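PDB 3RAG: VWFA domain-containing protein from Alicyclobacillus acidocaldarius subsp. acidocaldarius, which is of unknown function but has a von Willebrand factor A fold and binds a sodium ion at what is probably a metal-ion-dependent adhesion site. Local coordinates for residues V15-C20 and C140-A145; I177-K182 and T212-A217; T94-V99 and R121-V126. All coordinates share one frame; numbering follows the deposited sequence.

How the contacts relate
Starting at the N terminus, strand 10-17 leaves contact 1 open for some 120 residues, until strand 135-142 comes in beside it at the centre of the sheet. Within that long excursion, contact 3 closes a much shorter loop where helix 116-132 turns back across helix 79-106. Contact 2 comes afterwards and in series, tying the end of strand 172-179 to the start of helix 214-232; no two contacts interlace. Contacts 1 and 2 touch, because strands 135-142 and 172-179 are neighbours in the sheet: Phe179 packs against Asp142, and Thr212 against Ser144. Contact 3 stands apart, its centre about 33 Å from that of contact 1, on the opposite side of the chain's centre.

Contact 1 of 3, residues V15-C20 and C140-A145; sequences VITDGC and CLDTSA. With NA (sodium ion), chain C.
Cys140 accepts the backbone N of Ile16 on its carbonyl O at 3.0 Å, and the parallel pairing continues with a bond from Asp142 N to Ile16 O. Between these bonds Leu141 lays CD2 against Ile16 CD1 (3.9 Å), side by side. Asp142 has CG anti to its backbone N (chi1 -175°), which swings the carboxylate across to the other strand. Asp142 OD2 takes Thr17 OG1 at 2.6 Å on the anti side and Asp18 N at 3.2 Å from above the carboxylate plane. Asp142 OD1 turns back to its own segment, accepting Ser144 N in an Asx turn and Ser144 OG on the syn side, each at 2.9 Å. With an alanine here, Thr17 OG1 and Asp18 N would probably lose their acceptor and the Ser144 hydroxyl be freer to turn off the metal. Ser144 OG binds the sodium ion at 2.6 Å and Asp18 OD1 at 2.4 Å, while Asp18 OD2 pairs with Lys150. Ser146, a water and a second, more distant water complete the coordination. Asp142 to Ser146 form the DxSxS signature of the metal-ion-dependent adhesion site (MIDAS) of von Willebrand A domains; Asp18 probably serves as its distal aspartate, here earlier in the chain.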
loop_
_atom_site.group_PDB
_atom_site.type_symbol
_atom_site.label_atom_id
_atom_site.label_comp_id
_atom_site.label_asym_id
_atom_site.label_seq_id
_atom_site.Cartn_x
_atom_site.Cartn_y
_atom_site.Cartn_z
ATOM N N VAL A 15 -1.323 4.625 -0.328
ATOM C CA VAL A 15 -2.048 5.884 -0.228
ATOM C C VAL A 15 -2.249 6.425 -1.643
ATOM O O VAL A 15 -1.283 6.535 -2.397
ATOM C CB VAL A 15 -1.231 6.908 0.569
ATOM C CG1 VAL A 15 -1.985 8.247 0.638
ATOM C CG2 VAL A 15 -0.940 6.353 1.987
ATOM N N ILE A 16 -3.485 6.783 -1.980
ATOM C CA ILE A 16 -3.794 7.389 -3.276
ATOM C C ILE A 16 -4.352 8.786 -3.015
ATOM O O ILE A 16 -5.378 8.939 -2.323
ATOM C CB ILE A 16 -4.785 6.526 -4.090
ATOM C CG1 ILE A 16 -4.184 5.120 -4.307
ATOM C CG2 ILE A 16 -5.094 7.216 -5.419
ATOM C CD1 ILE A 16 -5.100 4.128 -5.048
ATOM N N THR A 17 -3.700 9.812 -3.553
ATOM C CA THR A 17 -3.966 11.157 -3.060
ATOM C C THR A 17 -3.751 12.192 -4.153
ATOM O O THR A 17 -3.006 11.940 -5.107
ATOM C CB THR A 17 -3.032 11.444 -1.823
ATOM O OG1 THR A 17 -3.346 12.705 -1.237
ATOM C CG2 THR A 17 -1.527 11.460 -2.253
ATOM N N ASP A 18 -4.392 13.352 -4.031
ATOM C CA ASP A 18 -4.121 14.438 -4.988
ATOM C C ASP A 18 -3.433 15.659 -4.380
ATOM O O ASP A 18 -3.523 16.772 -4.921
ATOM C CB ASP A 18 -5.365 14.828 -5.817
ATOM C CG ASP A 18 -6.398 15.581 -5.009
ATOM O OD1 ASP A 18 -6.301 15.556 -3.768
ATOM O OD2 ASP A 18 -7.334 16.157 -5.605
ATOM N N GLY A 19 -2.733 15.464 -3.263
ATOM C CA GLY A 19 -1.889 16.534 -2.756
ATOM C C GLY A 19 -1.521 16.379 -1.295
ATOM O O GLY A 19 -2.185 15.646 -0.567
ATOM N N CYS A 20 -0.505 17.117 -0.858
ATOM C CA CYS A 20 0.019 16.998 0.500
ATOM C C CYS A 20 -1.022 17.257 1.590
ATOM O O CYS A 20 -1.977 18.014 1.397
ATOM C CB CYS A 20 1.180 17.960 0.693
ATOM S SG CYS A 20 0.751 19.659 0.267
ATOM N N CYS A 140 -5.625 3.476 1.313
ATOM C CA CYS A 140 -6.092 4.718 1.958
ATOM C C CYS A 140 -6.412 5.699 0.862
ATOM O O CYS A 140 -5.517 6.093 0.124
ATOM C CB CYS A 140 -5.007 5.372 2.828
ATOM S SG CYS A 140 -4.434 4.318 4.144
ATOM N N LEU A 141 -7.680 6.074 0.747
ATOM C CA LEU A 141 -8.144 6.902 -0.358
ATOM C C LEU A 141 -8.499 8.304 0.131
ATOM O O LEU A 141 -9.388 8.494 0.982
ATOM C CB LEU A 141 -9.384 6.257 -1.016
ATOM C CG LEU A 141 -9.155 4.839 -1.523
ATOM C CD1 LEU A 141 -10.436 4.270 -2.145
ATOM C CD2 LEU A 141 -8.032 4.910 -2.597
ATOM N N ASP A 142 -7.802 9.274 -0.444
ATOM C CA ASP A 142 -8.016 10.700 -0.201
ATOM C C ASP A 142 -9.402 11.015 -0.736
ATOM O O ASP A 142 -9.701 10.691 -1.890
ATOM C CB ASP A 142 -6.951 11.414 -1.030
ATOM C CG ASP A 142 -6.910 12.924 -0.843
ATOM O OD1 ASP A 142 -7.909 13.552 -0.438
ATOM O OD2 ASP A 142 -5.832 13.488 -1.178
ATOM N N THR A 143 -10.254 11.614 0.097
ATOM C CA THR A 143 -11.566 12.053 -0.358
ATOM C C THR A 143 -11.775 13.517 -0.008
ATOM O O THR A 143 -12.884 13.947 0.249
ATOM C CB THR A 143 -12.728 11.179 0.222
ATOM O OG1 THR A 143 -12.792 11.316 1.652
ATOM C CG2 THR A 143 -12.546 9.726 -0.157
ATOM N N SER A 144 -10.705 14.311 -0.047
ATOM C CA SER A 144 -10.869 15.741 0.158
ATOM C C SER A 144 -11.678 16.317 -0.999
ATOM O O SER A 144 -11.878 15.654 -2.017
ATOM C CB SER A 144 -9.508 16.423 0.239
ATOM O OG SER A 144 -8.799 16.210 -0.956
ATOM N N ALA A 145 -12.138 17.557 -0.846
ATOM C CA ALA A 145 -13.039 18.151 -1.833
ATOM C C ALA A 145 -12.471 18.119 -3.248
ATOM O O ALA A 145 -13.195 17.870 -4.205
ATOM C CB ALA A 145 -13.417 19.598 -1.425
HETATM NA NA NA C . -6.803 17.355 -2.212
HETATM O O HOH W 1 -5.316 15.962 -0.759
HETATM O O HOH W 2 -5.249 19.597 -1.379
#

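Contact 2 of 3, residues I177-K182 and T212-A217; sequences IAFPGK and TPTGPA
Phe179 CG and Ile177 CG1 both stand between the backbone N and the carbonyl carbon of their own residue (chi1 62° for the phenylalanine, 66° for the isoleucine), and both side chains then reach from the strand toward the opening turn of helix 214-232. This is the alpha/beta sandwich of a von Willebrand A domain, and here the last helix begins its run along one face of the sheet, the face that also bears Val15 and Cys140. The phenyl ring carries most of the contact. Ala217 sits over one of its faces, with CB 3.5 Å from Phe179 CD2 and just as near CG, so the methyl rests toward the root of the ring. Also near the root, on the other ortho carbon, Phe179 CD1 lies 3.7 Å from Pro213 O. Farther out, Phe179 CE1 comes obliquely to Thr214 OG1 at 3.6 Å. Pro213, the N-cap residue, also accepts a weak bond from Ala217 N on its O. Ile177, extended beyond CG1, brings CD1 to within 3.4 Å of Ala217 O. No hydrogen bond joins the two segments; they meet by van der Waals packing. The ring also touches Asp142, and its side chain is about 8 Å from the sodium ion. Thr212 packs on Ser144 and Asp142 and probably corresponds to the MIDAS threonine of related domains, but it is not a sodium ligand here, and its OG1 bonds weakly to Cys20 O. Beyond the strand, a cis peptide bond between Phe179 and Pro180 turns the chain so that the Pro180 ring meets that of Pro213. The two side chains cross at about a right angle, with Pro180 CB 3.8 Å from Pro213 CG and Pro180 CA slightly nearer to that same CG.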
loop_
_atom_site.group_PDB
_atom_site.type_symbol
_atom_site.label_atom_id
_atom_site.label_comp_id
_atom_site.label_asym_id
_atom_site.label_seq_id
_atom_site.Cartn_x
_atom_site.Cartn_y
_atom_site.Cartn_z
ATOM N N ILE A 177 -9.769 2.393 3.490
ATOM C CA ILE A 177 -10.221 3.514 4.277
ATOM C C ILE A 177 -10.188 4.777 3.457
ATOM O O ILE A 177 -9.440 4.884 2.479
ATOM C CB ILE A 177 -9.413 3.706 5.571
ATOM C CG1 ILE A 177 -7.993 4.080 5.279
ATOM C CG2 ILE A 177 -9.403 2.447 6.421
ATOM C CD1 ILE A 177 -7.158 4.091 6.567
ATOM N N ALA A 178 -11.030 5.723 3.848
ATOM C CA ALA A 178 -11.089 7.041 3.240
ATOM C C ALA A 178 -10.646 8.086 4.263
ATOM O O ALA A 178 -10.868 7.929 5.459
ATOM C CB ALA A 178 -12.519 7.353 2.810
ATOM N N PHE A 179 -10.026 9.154 3.780
ATOM C CA PHE A 179 -9.663 10.274 4.622
ATOM C C PHE A 179 -9.937 11.553 3.850
ATOM O O PHE A 179 -9.517 11.694 2.706
ATOM C CB PHE A 179 -8.193 10.195 5.106
ATOM C CG PHE A 179 -7.151 10.225 4.003
ATOM C CD1 PHE A 179 -6.446 11.395 3.745
ATOM C CD2 PHE A 179 -6.859 9.088 3.252
ATOM C CE1 PHE A 179 -5.473 11.441 2.761
ATOM C CE2 PHE A 179 -5.855 9.114 2.241
ATOM C CZ PHE A 179 -5.164 10.290 2.000
ATOM N N PRO A 180 -10.657 12.491 4.466
ATOM C CA PRO A 180 -11.158 12.480 5.851
ATOM C C PRO A 180 -12.397 11.588 6.051
ATOM O O PRO A 180 -12.867 10.960 5.106
ATOM C CB PRO A 180 -11.543 13.944 6.082
ATOM C CG PRO A 180 -11.934 14.445 4.725
ATOM C CD PRO A 180 -11.043 13.720 3.740
ATOM N N GLY A 181 -12.899 11.534 7.279
ATOM C CA GLY A 181 -14.032 10.668 7.611
ATOM C C GLY A 181 -15.370 11.373 7.540
ATOM O O GLY A 181 -15.439 12.537 7.132
ATOM N N LYS A 182 -16.435 10.670 7.927
ATOM C CA LYS A 182 -17.781 11.243 7.888
ATOM C C LYS A 182 -17.892 12.347 8.916
ATOM O O LYS A 182 -17.283 12.272 9.987
ATOM C CB LYS A 182 -18.839 10.167 8.211
ATOM C CG LYS A 182 -18.697 8.880 7.415
ATOM C CD LYS A 182 -19.702 7.819 7.864
ATOM C CE LYS A 182 -19.422 6.479 7.195
ATOM N NZ LYS A 182 -20.426 5.442 7.549
ATOM N N THR A 212 -7.298 17.363 3.873
ATOM C CA THR A 212 -6.627 16.078 3.833
ATOM C C THR A 212 -5.811 15.805 5.089
ATOM O O THR A 212 -4.795 16.445 5.344
ATOM C CB THR A 212 -5.710 15.976 2.601
ATOM O OG1 THR A 212 -4.413 16.483 2.926
ATOM C CG2 THR A 212 -6.284 16.780 1.448
ATOM N N PRO A 213 -6.254 14.807 5.838
ATOM C CA PRO A 213 -5.569 14.321 7.042
ATOM C C PRO A 213 -4.836 13.015 6.765
ATOM O O PRO A 213 -5.205 11.918 7.215
ATOM C CB PRO A 213 -6.719 14.149 8.045
ATOM C CG PRO A 213 -7.895 13.775 7.167
ATOM C CD PRO A 213 -7.718 14.575 5.896
ATOM N N THR A 214 -3.763 13.129 6.001
ATOM C CA THR A 214 -3.042 11.955 5.590
ATOM C C THR A 214 -2.387 11.229 6.749
ATOM O O THR A 214 -2.245 10.028 6.702
ATOM C CB THR A 214 -1.937 12.339 4.568
ATOM O OG1 THR A 214 -2.485 13.284 3.637
ATOM C CG2 THR A 214 -1.435 11.102 3.835
ATOM N N GLY A 215 -1.945 11.967 7.767
ATOM C CA GLY A 215 -1.283 11.315 8.900
ATOM C C GLY A 215 -2.188 10.306 9.623
ATOM O O GLY A 215 -1.858 9.131 9.754
ATOM N N PRO A 216 -3.338 10.767 10.105
ATOM C CA PRO A 216 -4.280 9.856 10.766
ATOM C C PRO A 216 -4.685 8.683 9.859
ATOM O O PRO A 216 -4.863 7.575 10.342
ATOM C CB PRO A 216 -5.476 10.765 11.062
ATOM C CG PRO A 216 -4.823 12.112 11.291
ATOM C CD PRO A 216 -3.758 12.176 10.227
ATOM N N ALA A 217 -4.786 8.906 8.546
ATOM C CA ALA A 217 -5.084 7.788 7.645
ATOM C C ALA A 217 -4.040 6.670 7.717
ATOM O O ALA A 217 -4.378 5.482 7.831
ATOM C CB ALA A 217 -5.210 8.281 6.200
#

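Contact 3 of 3, residues T94-V99 and R121-V126; sequences TLQQVV and RVMQVV
Val99 and Val126 face each other where the helical segments 94-99 and 121-126 cross, their axes 9.9 Å apart at closest approach and their N-to-C directions 126° apart. Val126 divides its two methyls between neighbours: CG1 stands anti to the backbone N and meets Gln96 CG at 3.8 Å and, more loosely, Leu95 CB, while CG2 approaches Val99 CG2 at 3.9 Å. Val99 adopts the same rotamer (chi1 168°), so its CG1 points on to Val122. The two valines slide past each other in opposite directions, and Val99 CG1 comes to 3.4 Å from Val122 CG1, tighter than the usual contact of methyls. Val125 adds a looser touch on Val99 CG2.

At the margin the side chains are long and shaped differently. Gln96 runs extended beyond CG (chi2 173°), whereas Met123, a selenomethionine in this crystal, bends at both chi2 and chi3 and so curls its terminal methyl back toward the glutamine. The two cross obliquely, with Gln96 OE1 3.1 Å from Met123 CE and 3.8 Å from SE. Leu129 extends the apolar strip along one helix, touching both Leu95 and Val99, and Leu103 does so along the other by touching Val122. The interface therefore grades from the buried Leu95, Val99 and Val126, through Val122 and Val125 toward the open side, to an amide oxygen set against the selenomethionine's end. With no hydrogen bond or charge pair across these segments, the contact is made mainly by apolar side-chain packing, and its hold probably rests on shape.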
loop_
_atom_site.group_PDB
_atom_site.type_symbol
_atom_site.label_atom_id
_atom_site.label_comp_id
_atom_site.label_asym_id
_atom_site.label_seq_id
_atom_site.Cartn_x
_atom_site.Cartn_y
_atom_site.Cartn_z
ATOM N N THR A 94 10.981 -6.560 -0.812
ATOM C CA THR A 94 10.888 -6.977 0.574
ATOM C C THR A 94 11.232 -8.470 0.701
ATOM O O THR A 94 11.973 -8.884 1.599
ATOM C CB THR A 94 9.474 -6.712 1.132
ATOM O OG1 THR A 94 9.237 -5.287 1.147
ATOM C CG2 THR A 94 9.341 -7.254 2.545
ATOM N N LEU A 95 10.686 -9.275 -0.200
ATOM C CA LEU A 95 10.930 -10.720 -0.143
ATOM C C LEU A 95 12.386 -11.080 -0.468
ATOM O O LEU A 95 12.940 -12.050 0.076
ATOM C CB LEU A 95 9.949 -11.458 -1.063
ATOM C CG LEU A 95 8.503 -11.378 -0.568
ATOM C CD1 LEU A 95 7.587 -11.914 -1.653
ATOM C CD2 LEU A 95 8.333 -12.174 0.741
ATOM N N GLN A 96 13.013 -10.308 -1.353
ATOM C CA GLN A 96 14.428 -10.515 -1.638
ATOM C C GLN A 96 15.242 -10.294 -0.373
ATOM O O GLN A 96 16.191 -11.024 -0.099
ATOM C CB GLN A 96 14.920 -9.595 -2.763
ATOM C CG GLN A 96 14.370 -9.976 -4.127
ATOM C CD GLN A 96 14.712 -8.981 -5.228
ATOM O OE1 GLN A 96 14.799 -9.357 -6.392
ATOM N NE2 GLN A 96 14.881 -7.709 -4.869
ATOM N N GLN A 97 14.859 -9.289 0.406
ATOM C CA GLN A 97 15.554 -8.996 1.653
ATOM C C GLN A 97 15.334 -10.123 2.642
ATOM O O GLN A 97 16.258 -10.528 3.338
ATOM C CB GLN A 97 15.076 -7.660 2.263
ATOM C CG GLN A 97 15.175 -6.460 1.315
ATOM C CD GLN A 97 14.416 -5.201 1.812
ATOM O OE1 GLN A 97 13.368 -5.286 2.484
ATOM N NE2 GLN A 97 14.948 -4.031 1.465
ATOM N N VAL A 98 14.099 -10.614 2.729
ATOM C CA VAL A 98 13.791 -11.723 3.623
ATOM C C VAL A 98 14.639 -12.947 3.293
ATOM O O VAL A 98 15.209 -13.596 4.183
ATOM C CB VAL A 98 12.288 -12.106 3.571
ATOM C CG1 VAL A 98 12.042 -13.435 4.279
ATOM C CG2 VAL A 98 11.438 -10.991 4.186
ATOM N N VAL A 99 14.721 -13.262 2.005
ATOM C CA VAL A 99 15.456 -14.462 1.590
ATOM C C VAL A 99 16.953 -14.291 1.843
ATOM O O VAL A 99 17.639 -15.223 2.280
ATOM C CB VAL A 99 15.174 -14.817 0.127
ATOM C CG1 VAL A 99 16.152 -15.866 -0.366
ATOM C CG2 VAL A 99 13.747 -15.313 -0.024
ATOM N N ARG A 121 18.486 -19.819 -8.615
ATOM C CA ARG A 121 17.604 -20.692 -7.848
ATOM C C ARG A 121 16.912 -19.886 -6.766
ATOM O O ARG A 121 15.705 -20.041 -6.522
ATOM C CB ARG A 121 18.389 -21.830 -7.202
ATOM C CG ARG A 121 18.048 -23.204 -7.739
ATOM C CD ARG A 121 18.774 -24.300 -6.965
ATOM N NE ARG A 121 20.226 -24.149 -7.011
ATOM C CZ ARG A 121 20.994 -24.637 -7.982
ATOM N NH1 ARG A 121 20.450 -25.301 -8.991
ATOM N NH2 ARG A 121 22.307 -24.461 -7.947
ATOM N N VAL A 122 17.683 -19.022 -6.114
ATOM C CA VAL A 122 17.134 -18.186 -5.056
ATOM C C VAL A 122 16.107 -17.208 -5.605
ATOM O O VAL A 122 15.095 -16.948 -4.972
ATOM C CB VAL A 122 18.236 -17.446 -4.278
ATOM C CG1 VAL A 122 17.623 -16.363 -3.374
ATOM C CG2 VAL A 122 19.046 -18.443 -3.458
HETATM N N MSE A 123 16.352 -16.661 -6.790
HETATM C CA MSE A 123 15.362 -15.756 -7.368
HETATM C C MSE A 123 14.058 -16.498 -7.701
HETATM O O MSE A 123 12.972 -15.919 -7.640
HETATM C CB MSE A 123 15.928 -15.013 -8.583
HETATM C CG MSE A 123 16.983 -13.949 -8.229
HETATM SE SE MSE A 123 16.534 -12.741 -6.939
HETATM C CE MSE A 123 14.851 -12.244 -7.455
ATOM N N GLN A 124 14.157 -17.785 -8.024
ATOM C CA GLN A 124 12.961 -18.588 -8.245
ATOM C C GLN A 124 12.190 -18.766 -6.940
ATOM O O GLN A 124 10.959 -18.738 -6.929
ATOM C CB GLN A 124 13.295 -19.950 -8.853
ATOM C CG GLN A 124 13.478 -19.917 -10.356
ATOM C CD GLN A 124 13.698 -21.306 -10.951
ATOM O OE1 GLN A 124 14.018 -22.260 -10.236
ATOM N NE2 GLN A 124 13.517 -21.422 -12.263
ATOM N N VAL A 125 12.920 -18.951 -5.845
ATOM C CA VAL A 125 12.307 -18.981 -4.518
ATOM C C VAL A 125 11.560 -17.671 -4.227
ATOM O O VAL A 125 10.432 -17.699 -3.718
ATOM C CB VAL A 125 13.358 -19.270 -3.427
ATOM C CG1 VAL A 125 12.829 -18.939 -2.052
ATOM C CG2 VAL A 125 13.797 -20.734 -3.495
ATOM N N VAL A 126 12.175 -16.539 -4.570
ATOM C CA VAL A 126 11.551 -15.235 -4.350
ATOM C C VAL A 126 10.284 -15.074 -5.195
ATOM O O VAL A 126 9.275 -14.577 -4.711
ATOM C CB VAL A 126 12.520 -14.068 -4.656
ATOM C CG1 VAL A 126 11.772 -12.707 -4.586
ATOM C CG2 VAL A 126 13.687 -14.089 -3.682
#